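PDB 4WOZ: N-acetylneuraminate lyase from Peptoclostridium difficile, which belongs to the dihydrodipicolinate synthetase family of TIM-barrel enzymes and forms a four-chain assembly in which 2-(acetylamino)-2-deoxy-D-mannose is bound. Local coordinates for residues L23-N31 against E275-E285; V248-N259 against M290-Y301. All blocks are in the same frame, centred on the assembly; numbering follows the deposited sequence.

Contact 1 of 2, residues L23-N31 against E275-E285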
loop_
_atom_site.group_PDB
_atom_site.type_symbol
_atom_site.label_atom_id
_atom_site.label_comp_id
_atom_site.label_asym_id
_atom_site.label_seq_id
_atom_site.Cartn_x
_atom_site.Cartn_y
_atom_site.Cartn_z
ATOM N N LEU A 23 10.259 -1.462 28.352
ATOM C CA LEU A 23 9.000 -0.744 28.491
ATOM C C LEU A 23 9.179 0.180 29.677
ATOM O O LEU A 23 10.030 -0.052 30.534
ATOM C CB LEU A 23 7.825 -1.689 28.767
ATOM C CG LEU A 23 7.185 -2.377 27.563
ATOM C CD1 LEU A 23 7.972 -3.624 27.223
ATOM C CD2 LEU A 23 5.751 -2.742 27.880
ATOM N N VAL A 24 8.384 1.238 29.720
ATOM C CA VAL A 24 8.468 2.192 30.809
ATOM C C VAL A 24 7.194 2.112 31.642
ATOM O O VAL A 24 6.138 1.728 31.140
ATOM C CB VAL A 24 8.663 3.618 30.262
ATOM C CG1 VAL A 24 8.598 4.634 31.396
ATOM C CG2 VAL A 24 10.010 3.707 29.543
ATOM N N SER A 25 7.306 2.455 32.919
ATOM C CA SER A 25 6.161 2.422 33.814
ATOM C C SER A 25 5.571 3.824 33.923
ATOM O O SER A 25 6.304 4.804 34.044
ATOM C CB SER A 25 6.591 1.924 35.198
ATOM O OG SER A 25 5.489 1.864 36.086
ATOM N N PHE A 26 4.247 3.909 33.864
ATOM C CA PHE A 26 3.541 5.182 33.961
ATOM C C PHE A 26 2.371 5.011 34.916
ATOM O O PHE A 26 1.802 3.923 35.011
ATOM C CB PHE A 26 2.985 5.604 32.594
ATOM C CG PHE A 26 4.037 5.899 31.568
ATOM C CD1 PHE A 26 4.847 7.024 31.688
ATOM C CD2 PHE A 26 4.217 5.055 30.479
ATOM C CE1 PHE A 26 5.826 7.305 30.736
ATOM C CE2 PHE A 26 5.192 5.325 29.520
ATOM C CZ PHE A 26 5.999 6.452 29.649
ATOM N N ASP A 27 2.018 6.076 35.629
ATOM C CA ASP A 27 0.879 6.016 36.535
ATOM C C ASP A 27 -0.351 6.375 35.708
ATOM O O ASP A 27 -0.242 6.597 34.501
ATOM C CB ASP A 27 1.038 6.999 37.700
ATOM C CG ASP A 27 1.207 8.431 37.243
ATOM O OD1 ASP A 27 0.517 8.839 36.285
ATOM O OD2 ASP A 27 2.023 9.154 37.852
ATOM N N LYS A 28 -1.514 6.441 36.348
ATOM C CA LYS A 28 -2.742 6.764 35.632
ATOM C C LYS A 28 -2.740 8.193 35.102
ATOM O O LYS A 28 -3.455 8.508 34.152
ATOM C CB LYS A 28 -3.959 6.544 36.534
ATOM C CG LYS A 28 -5.279 6.637 35.792
ATOM C CD LYS A 28 -6.444 6.259 36.681
ATOM C CE LYS A 28 -7.748 6.272 35.904
ATOM N NZ LYS A 28 -8.895 5.872 36.761
ATOM N N GLU A 29 -1.936 9.056 35.714
ATOM C CA GLU A 29 -1.846 10.445 35.280
ATOM C C GLU A 29 -0.818 10.579 34.160
ATOM O O GLU A 29 -0.578 11.674 33.651
ATOM C CB GLU A 29 -1.455 11.360 36.448
ATOM C CG GLU A 29 -2.429 11.345 37.623
ATOM C CD GLU A 29 -2.289 12.568 38.526
ATOM O OE1 GLU A 29 -1.180 12.812 39.054
ATOM O OE2 GLU A 29 -3.296 13.289 38.706
ATOM N N GLY A 30 -0.205 9.459 33.789
ATOM C CA GLY A 30 0.779 9.472 32.723
ATOM C C GLY A 30 2.184 9.856 33.146
ATOM O O GLY A 30 3.050 10.069 32.297
ATOM N N ASN A 31 2.419 9.951 34.451
ATOM C CA ASN A 31 3.743 10.305 34.949
ATOM C C ASN A 31 4.595 9.049 35.093
ATOM O O ASN A 31 4.076 7.969 35.375
ATOM C CB ASN A 31 3.650 11.010 36.309
ATOM C CG ASN A 31 2.915 12.340 36.234
ATOM O OD1 ASN A 31 1.688 12.393 36.306
ATOM N ND2 ASN A 31 3.668 13.423 36.077
ATOM N N GLU A 275 5.354 -3.468 38.591
ATOM C CA GLU A 275 4.417 -2.356 38.460
ATOM C C GLU A 275 4.599 -1.652 37.119
ATOM O O GLU A 275 5.030 -0.502 37.067
ATOM C CB GLU A 275 4.612 -1.347 39.600
ATOM C CG GLU A 275 4.187 -1.850 40.966
ATOM C CD GLU A 275 4.295 -0.776 42.033
ATOM O OE1 GLU A 275 3.663 0.290 41.868
ATOM O OE2 GLU A 275 5.009 -0.993 43.036
ATOM N N ALA A 276 4.269 -2.352 36.038
ATOM C CA ALA A 276 4.399 -1.799 34.694
ATOM C C ALA A 276 3.461 -0.610 34.525
ATOM O O ALA A 276 3.720 0.295 33.734
ATOM C CB ALA A 276 4.087 -2.873 33.655
ATOM N N GLY A 277 2.359 -0.635 35.266
ATOM C CA GLY A 277 1.405 0.455 35.213
ATOM C C GLY A 277 0.587 0.633 33.945
ATOM O O GLY A 277 0.164 -0.333 33.309
ATOM N N TYR A 278 0.377 1.896 33.591
ATOM C CA TYR A 278 -0.415 2.286 32.429
ATOM C C TYR A 278 0.406 2.699 31.216
ATOM O O TYR A 278 1.595 2.999 31.320
ATOM C CB TYR A 278 -1.307 3.475 32.792
ATOM C CG TYR A 278 -2.317 3.220 33.882
ATOM C CD1 TYR A 278 -3.560 2.666 33.589
ATOM C CD2 TYR A 278 -2.039 3.555 35.205
ATOM C CE1 TYR A 278 -4.506 2.456 34.587
ATOM C CE2 TYR A 278 -2.978 3.348 36.212
ATOM C CZ TYR A 278 -4.210 2.799 35.894
ATOM O OH TYR A 278 -5.147 2.594 36.878
ATOM N N CYS A 279 -0.257 2.711 30.065
ATOM C CA CYS A 279 0.359 3.156 28.821
ATOM C C CYS A 279 -0.020 4.624 28.788
ATOM O O CYS A 279 -1.007 5.020 29.412
ATOM C CB CYS A 279 -0.262 2.456 27.611
ATOM S SG CYS A 279 -0.055 0.672 27.578
ATOM N N ARG A 280 0.748 5.440 28.082
ATOM C CA ARG A 280 0.417 6.852 28.015
ATOM C C ARG A 280 -0.666 7.137 26.976
ATOM O O ARG A 280 -0.662 6.562 25.887
ATOM C CB ARG A 280 1.660 7.682 27.702
ATOM C CG ARG A 280 1.339 9.153 27.512
ATOM C CD ARG A 280 2.581 10.014 27.527
ATOM N NE ARG A 280 3.182 10.062 28.851
ATOM C CZ ARG A 280 4.123 10.929 29.201
ATOM N NH1 ARG A 280 4.563 11.817 28.322
ATOM N NH2 ARG A 280 4.622 10.911 30.426
ATOM N N GLN A 281 -1.603 8.015 27.328
ATOM C CA GLN A 281 -2.680 8.387 26.417
ATOM C C GLN A 281 -2.029 9.001 25.178
ATOM O O GLN A 281 -0.931 9.549 25.263
ATOM C CB GLN A 281 -3.607 9.413 27.079
ATOM C CG GLN A 281 -4.505 8.861 28.184
ATOM C CD GLN A 281 -5.516 7.857 27.663
ATOM O OE1 GLN A 281 -5.854 7.861 26.482
ATOM N NE2 GLN A 281 -6.016 7.000 28.549
ATOM N N PRO A 282 -2.706 8.948 24.019
ATOM C CA PRO A 282 -4.030 8.367 23.781
ATOM C C PRO A 282 -4.136 6.839 23.719
ATOM O O PRO A 282 -5.137 6.312 23.231
ATOM C CB PRO A 282 -4.457 9.034 22.479
ATOM C CG PRO A 282 -3.168 9.123 21.738
ATOM C CD PRO A 282 -2.211 9.621 22.804
ATOM N N MET A 283 -3.111 6.122 24.174
ATOM C CA MET A 283 -3.207 4.667 24.195
ATOM C C MET A 283 -4.224 4.409 25.300
ATOM O O MET A 283 -4.067 4.889 26.416
ATOM C CB MET A 283 -1.858 4.018 24.524
ATOM C CG MET A 283 -0.939 3.882 23.309
ATOM S SD MET A 283 0.525 2.887 23.623
ATOM C CE MET A 283 1.765 3.802 22.728
ATOM N N LYS A 284 -5.271 3.663 24.979
ATOM C CA LYS A 284 -6.344 3.403 25.931
ATOM C C LYS A 284 -5.972 2.669 27.210
ATOM O O LYS A 284 -5.122 1.778 27.223
ATOM C CB LYS A 284 -7.475 2.631 25.250
ATOM C CG LYS A 284 -7.186 1.148 25.074
ATOM C CD LYS A 284 -8.342 0.427 24.400
ATOM C CE LYS A 284 -8.534 0.914 22.974
ATOM N NZ LYS A 284 -9.573 0.137 22.259
ATOM N N GLU A 285 -6.635 3.062 28.289
ATOM C CA GLU A 285 -6.445 2.426 29.577
ATOM C C GLU A 285 -7.151 1.091 29.365
ATOM O O GLU A 285 -8.170 1.038 28.677
ATOM C CB GLU A 285 -7.155 3.238 30.659
ATOM C CG GLU A 285 -6.821 2.835 32.079
ATOM C CD GLU A 285 -7.689 3.556 33.095
ATOM O OE1 GLU A 285 -7.809 4.798 33.008
ATOM O OE2 GLU A 285 -8.247 2.879 33.980
HETATM O O HOH W 1 -1.142 6.863 31.430
#
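The backbones of 23-31 and 275-285 meet where Tyr-278 N donates to Phe-26 O at 2.9 Å, with 170° at the hydrogen. Ser-25 OG donates to Glu-275 O over 2.6 Å, lying in the carbonyl plane; a first torsion of -179°, opposite the backbone N, carries it there. Arg-280 NH2 bonds Gly-30 O at 2.6 Å, almost in line with the C=O, though the oxygen is tilted out of the guanidinium plane. NH2 also forms a salt bridge with Glu-69, so one nitrogen serves both partners. Phe-26 CE1 lies 3.8 Å from Arg-280 NH2, ring and guanidinium planes 49° apart, and Tyr-278 O comes to the ring edge. Lys-28 CG lies over one face of Tyr-278, toward its rim, 4.2 Å from the ring centroid, a CH-pi contact. Lys-28 NZ stays 4.1 Å from Glu-285 OE1, longer than a salt bridge. A water donates to both Asp-27 O and Cys-279 O. The type I turn from Asp-27 to Gly-30 carries Lys-28 and the Gly-30 carbonyl. This is loop-to-loop packing in a TIM barrel: the connection from strand 17-21 to helix 34-48 meets the linker between C-terminal helices 261-271 and 288-301.

Contact 2 of 2, residues V248-N259 against M290-Y301; sequences VTNDLITDILGN and MKSRAKEIYRKY
Asp-255 OD2 is gripped by two donors, Tyr-301 OH at 2.6 Å and Lys-300 NZ at 3.1 Å, which arrive from opposite faces of the carboxylate plane. The other oxygen, OD1, forms a salt bridge with Arg-293 NH2 at 2.9 Å; it lies at the guanidinium edge, with the carboxylate and guanidinium planes 76° apart. A bend at chi2 of Arg-293 (54°) turns the chain along its helix, where NH1 makes a weak, salt-bridging bond to Glu-296 OE1. A water accepts from Arg-293 NE and donates to Asp-255 O, a second link between the same two residues. The Tyr-301 ring is sandwiched: Leu-252 covers one face, its CB 3.9 Å from the centroid in a CH-pi contact, and Lys-300 CG covers the other. Leu-252 CD1 also reaches Ile-297 CG2 at 3.8 Å. Near the far end, Asn-259 ND2 donates to Met-290 O at 3.0 Å, close to the amide plane, and also bonds Thr-264. Met-290 O takes Ala-294 N on its other face. The segment axes run antiparallel at 175°, 10.4 Å apart, and Asp-255, Asn-259, Ile-297 and Tyr-301 act as knobs in holes. With two basic groups and a hydroxyl around it, Asp-255 is probably kept ionised, and the helix pair combines a salt-bridge network centred on it with packing of Leu-252, Ile-297 and the Tyr-301 ring.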
loop_
_atom_site.group_PDB
_atom_site.type_symbol
_atom_site.label_atom_id
_atom_site.label_comp_id
_atom_site.label_asym_id
_atom_site.label_seq_id
_atom_site.Cartn_x
_atom_site.Cartn_y
_atom_site.Cartn_z
ATOM N N VAL A 248 4.367 -21.829 20.703
ATOM C CA VAL A 248 3.780 -21.331 21.944
ATOM C C VAL A 248 3.995 -19.821 22.033
ATOM O O VAL A 248 3.109 -19.074 22.456
ATOM C CB VAL A 248 4.410 -22.010 23.180
ATOM C CG1 VAL A 248 3.835 -21.401 24.464
ATOM C CG2 VAL A 248 4.144 -23.515 23.133
ATOM N N THR A 249 5.173 -19.366 21.624
ATOM C CA THR A 249 5.474 -17.944 21.653
ATOM C C THR A 249 4.490 -17.156 20.789
ATOM O O THR A 249 4.022 -16.087 21.187
ATOM C CB THR A 249 6.915 -17.669 21.161
ATOM O OG1 THR A 249 7.848 -18.059 22.177
ATOM C CG2 THR A 249 7.108 -16.197 20.859
ATOM N N ASN A 250 4.176 -17.684 19.613
ATOM C CA ASN A 250 3.260 -17.011 18.704
ATOM C C ASN A 250 1.804 -17.102 19.165
ATOM O O ASN A 250 1.003 -16.232 18.834
ATOM C CB ASN A 250 3.446 -17.550 17.281
ATOM C CG ASN A 250 4.715 -17.004 16.627
ATOM O OD1 ASN A 250 5.572 -16.447 17.305
ATOM N ND2 ASN A 250 4.836 -17.163 15.318
ATOM N N ASP A 251 1.466 -18.144 19.926
ATOM C CA ASP A 251 0.113 -18.258 20.467
ATOM C C ASP A 251 -0.045 -17.077 21.417
ATOM O O ASP A 251 -1.078 -16.413 21.446
ATOM C CB ASP A 251 -0.069 -19.540 21.282
ATOM C CG ASP A 251 -0.200 -20.763 20.426
ATOM O OD1 ASP A 251 -0.727 -20.643 19.302
ATOM O OD2 ASP A 251 0.206 -21.853 20.885
ATOM N N LEU A 252 0.999 -16.840 22.204
ATOM C CA LEU A 252 1.035 -15.744 23.164
ATOM C C LEU A 252 1.002 -14.390 22.460
ATOM O O LEU A 252 0.235 -13.504 22.838
ATOM C CB LEU A 252 2.305 -15.838 24.019
ATOM C CG LEU A 252 2.717 -14.588 24.799
ATOM C CD1 LEU A 252 1.699 -14.290 25.894
ATOM C CD2 LEU A 252 4.096 -14.806 25.412
ATOM N N ILE A 253 1.854 -14.228 21.449
ATOM C CA ILE A 253 1.913 -12.979 20.699
ATOM C C ILE A 253 0.579 -12.708 20.015
ATOM O O ILE A 253 0.133 -11.563 19.925
ATOM C CB ILE A 253 3.036 -13.025 19.633
ATOM C CG1 ILE A 253 4.405 -12.939 20.324
ATOM C CG2 ILE A 253 2.852 -11.885 18.633
ATOM C CD1 ILE A 253 5.587 -13.311 19.433
ATOM N N THR A 254 -0.057 -13.767 19.535
ATOM C CA THR A 254 -1.337 -13.623 18.875
ATOM C C THR A 254 -2.379 -13.089 19.859
ATOM O O THR A 254 -3.130 -12.162 19.539
ATOM C CB THR A 254 -1.811 -14.970 18.298
ATOM O OG1 THR A 254 -0.899 -15.399 17.274
ATOM C CG2 THR A 254 -3.199 -14.834 17.706
ATOM N N ASP A 255 -2.425 -13.673 21.053
ATOM C CA ASP A 255 -3.384 -13.239 22.065
ATOM C C ASP A 255 -3.104 -11.818 22.522
ATOM O O ASP A 255 -4.031 -11.025 22.722
ATOM C CB ASP A 255 -3.369 -14.184 23.269
ATOM C CG ASP A 255 -3.983 -15.530 22.954
ATOM O OD1 ASP A 255 -4.808 -15.596 22.021
ATOM O OD2 ASP A 255 -3.656 -16.519 23.641
ATOM N N ILE A 256 -1.827 -11.492 22.685
ATOM C CA ILE A 256 -1.436 -10.153 23.105
ATOM C C ILE A 256 -1.913 -9.106 22.098
ATOM O O ILE A 256 -2.513 -8.096 22.478
ATOM C CB ILE A 256 0.101 -10.035 23.249
ATOM C CG1 ILE A 256 0.568 -10.850 24.457
ATOM C CG2 ILE A 256 0.512 -8.569 23.373
ATOM C CD1 ILE A 256 2.049 -10.753 24.724
ATOM N N LEU A 257 -1.648 -9.349 20.817
ATOM C CA LEU A 257 -2.044 -8.412 19.772
ATOM C C LEU A 257 -3.555 -8.215 19.728
ATOM O O LEU A 257 -4.040 -7.098 19.557
ATOM C CB LEU A 257 -1.538 -8.890 18.404
ATOM C CG LEU A 257 -0.021 -8.823 18.185
ATOM C CD1 LEU A 257 0.329 -9.474 16.862
ATOM C CD2 LEU A 257 0.438 -7.379 18.200
ATOM N N GLY A 258 -4.294 -9.306 19.892
ATOM C CA GLY A 258 -5.742 -9.224 19.864
ATOM C C GLY A 258 -6.351 -8.501 21.055
ATOM O O GLY A 258 -7.470 -7.997 20.965
ATOM N N ASN A 259 -5.618 -8.437 22.163
ATOM C CA ASN A 259 -6.108 -7.795 23.381
ATOM C C ASN A 259 -5.563 -6.381 23.581
ATOM O O ASN A 259 -5.998 -5.666 24.479
ATOM C CB ASN A 259 -5.740 -8.655 24.600
ATOM C CG ASN A 259 -6.526 -8.277 25.846
ATOM O OD1 ASN A 259 -7.756 -8.237 25.822
ATOM N ND2 ASN A 259 -5.823 -8.014 26.945
ATOM N N MET A 290 -10.523 -6.256 28.828
ATOM C CA MET A 290 -9.118 -6.412 28.479
ATOM C C MET A 290 -8.336 -6.966 29.669
ATOM O O MET A 290 -7.446 -7.804 29.507
ATOM C CB MET A 290 -8.538 -5.065 28.040
ATOM C CG MET A 290 -9.036 -4.615 26.669
ATOM S SD MET A 290 -8.567 -2.938 26.225
ATOM C CE MET A 290 -6.776 -3.063 26.211
ATOM N N LYS A 291 -8.683 -6.502 30.867
ATOM C CA LYS A 291 -8.008 -6.946 32.079
ATOM C C LYS A 291 -8.249 -8.421 32.389
ATOM O O LYS A 291 -7.321 -9.131 32.772
ATOM C CB LYS A 291 -8.427 -6.074 33.268
ATOM C CG LYS A 291 -7.888 -4.649 33.190
ATOM C CD LYS A 291 -8.249 -3.813 34.417
ATOM C CE LYS A 291 -7.640 -2.416 34.310
ATOM N NZ LYS A 291 -8.042 -1.496 35.418
ATOM N N SER A 292 -9.482 -8.891 32.227
ATOM C CA SER A 292 -9.752 -10.298 32.500
ATOM C C SER A 292 -9.133 -11.141 31.384
ATOM O O SER A 292 -8.700 -12.264 31.613
ATOM C CB SER A 292 -11.258 -10.561 32.599
ATOM O OG SER A 292 -11.902 -10.373 31.354
ATOM N N ARG A 293 -9.084 -10.596 30.173
ATOM C CA ARG A 293 -8.481 -11.329 29.065
ATOM C C ARG A 293 -6.979 -11.469 29.305
ATOM O O ARG A 293 -6.408 -12.536 29.094
ATOM C CB ARG A 293 -8.727 -10.609 27.736
ATOM C CG ARG A 293 -7.985 -11.224 26.556
ATOM C CD ARG A 293 -8.282 -12.713 26.422
ATOM N NE ARG A 293 -7.567 -13.329 25.304
ATOM C CZ ARG A 293 -7.609 -14.627 25.018
ATOM N NH1 ARG A 293 -8.331 -15.449 25.770
ATOM N NH2 ARG A 293 -6.937 -15.105 23.979
ATOM N N ALA A 294 -6.343 -10.391 29.751
ATOM C CA ALA A 294 -4.908 -10.416 30.022
ATOM C C ALA A 294 -4.583 -11.452 31.095
ATOM O O ALA A 294 -3.550 -12.118 31.036
ATOM C CB ALA A 294 -4.434 -9.039 30.466
ATOM N N LYS A 295 -5.465 -11.589 32.080
ATOM C CA LYS A 295 -5.248 -12.565 33.135
ATOM C C LYS A 295 -5.453 -13.992 32.623
ATOM O O LYS A 295 -4.864 -14.940 33.150
ATOM C CB LYS A 295 -6.154 -12.252 34.329
ATOM C CG LYS A 295 -5.694 -10.994 35.060
ATOM C CD LYS A 295 -6.534 -10.646 36.271
ATOM C CE LYS A 295 -5.926 -9.446 36.986
ATOM N NZ LYS A 295 -6.735 -8.984 38.146
ATOM N N GLU A 296 -6.280 -14.150 31.593
ATOM C CA GLU A 296 -6.480 -15.473 31.007
ATOM C C GLU A 296 -5.180 -15.818 30.278
ATOM O O GLU A 296 -4.680 -16.939 30.355
ATOM C CB GLU A 296 -7.611 -15.459 29.979
ATOM C CG GLU A 296 -9.009 -15.452 30.541
ATOM C CD GLU A 296 -10.041 -15.655 29.450
ATOM O OE1 GLU A 296 -10.091 -14.823 28.516
ATOM O OE2 GLU A 296 -10.796 -16.651 29.519
ATOM N N ILE A 297 -4.657 -14.833 29.555
ATOM C CA ILE A 297 -3.420 -14.991 28.803
ATOM C C ILE A 297 -2.302 -15.346 29.781
ATOM O O ILE A 297 -1.462 -16.201 29.497
ATOM C CB ILE A 297 -3.078 -13.676 28.035
ATOM C CG1 ILE A 297 -4.133 -13.436 26.951
ATOM C CG2 ILE A 297 -1.686 -13.754 27.417
ATOM C CD1 ILE A 297 -4.012 -12.100 26.245
ATOM N N TYR A 298 -2.314 -14.701 30.944
ATOM C CA TYR A 298 -1.301 -14.955 31.961
ATOM C C TYR A 298 -1.343 -16.398 32.447
ATOM O O TYR A 298 -0.315 -17.075 32.495
ATOM C CB TYR A 298 -1.488 -14.015 33.157
ATOM C CG TYR A 298 -0.547 -14.321 34.295
ATOM C CD1 TYR A 298 0.827 -14.108 34.169
ATOM C CD2 TYR A 298 -1.023 -14.859 35.490
ATOM C CE1 TYR A 298 1.703 -14.427 35.209
ATOM C CE2 TYR A 298 -0.158 -15.182 36.532
ATOM C CZ TYR A 298 1.200 -14.963 36.386
ATOM O OH TYR A 298 2.046 -15.273 37.420
ATOM N N ARG A 299 -2.533 -16.864 32.812
ATOM C CA ARG A 299 -2.697 -18.228 33.301
ATOM C C ARG A 299 -2.352 -19.256 32.232
ATOM O O ARG A 299 -1.896 -20.357 32.534
ATOM C CB ARG A 299 -4.136 -18.453 33.778
ATOM C CG ARG A 299 -4.472 -17.716 35.061
ATOM C CD ARG A 299 -5.822 -18.136 35.629
ATOM N NE ARG A 299 -6.947 -17.594 34.876
ATOM C CZ ARG A 299 -7.659 -18.279 33.990
ATOM N NH1 ARG A 299 -7.368 -19.550 33.739
ATOM N NH2 ARG A 299 -8.667 -17.692 33.362
ATOM N N LYS A 300 -2.558 -18.883 30.978
ATOM C CA LYS A 300 -2.292 -19.784 29.875
ATOM C C LYS A 300 -0.807 -19.987 29.576
ATOM O O LYS A 300 -0.339 -21.123 29.486
ATOM C CB LYS A 300 -3.004 -19.278 28.618
ATOM C CG LYS A 300 -3.178 -20.327 27.539
ATOM C CD LYS A 300 -3.761 -19.730 26.262
ATOM C CE LYS A 300 -5.068 -18.985 26.518
ATOM N NZ LYS A 300 -5.556 -18.301 25.280
ATOM N N TYR A 301 -0.061 -18.891 29.451
ATOM C CA TYR A 301 1.356 -18.973 29.101
ATOM C C TYR A 301 2.393 -18.805 30.207
ATOM O O TYR A 301 3.583 -19.020 29.966
ATOM C CB TYR A 301 1.647 -17.957 27.997
ATOM C CG TYR A 301 0.712 -18.095 26.826
ATOM C CD1 TYR A 301 0.773 -19.205 25.990
ATOM C CD2 TYR A 301 -0.273 -17.142 26.585
ATOM C CE1 TYR A 301 -0.125 -19.371 24.945
ATOM C CE2 TYR A 301 -1.178 -17.296 25.540
ATOM C CZ TYR A 301 -1.099 -18.414 24.728
ATOM O OH TYR A 301 -2.004 -18.579 23.712
HETATM O O HOH W 2 -6.528 -12.123 23.001
#

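Contacts 1 and 2 lie with their centres about 19 Å apart and share the C-terminal part of the chain: 275-285 leads almost directly into helix 288-301, whose 290-301 portion packs on 248-259. They touch where Lys-284 CD meets Met-290 SD at 3.8 Å. Helix 261-271, which follows 248-259 in the chain and precedes 275-285, packs against residues of both contacts, through Lys-266, which touches Phe-26 and Ala-276 of contact 1, and Leu-267 against Ala-294 of contact 2. The side chain of Asp-255 in contact 2 is about 8 Å from the bound 2-(acetylamino)-2-deoxy-D-mannose, which touches Thr-254 on the same helix. Different subunits adjoin the two: Lys-284 salt-bridges Glu-127 of the second, Asp-251 Arg-186 of the third.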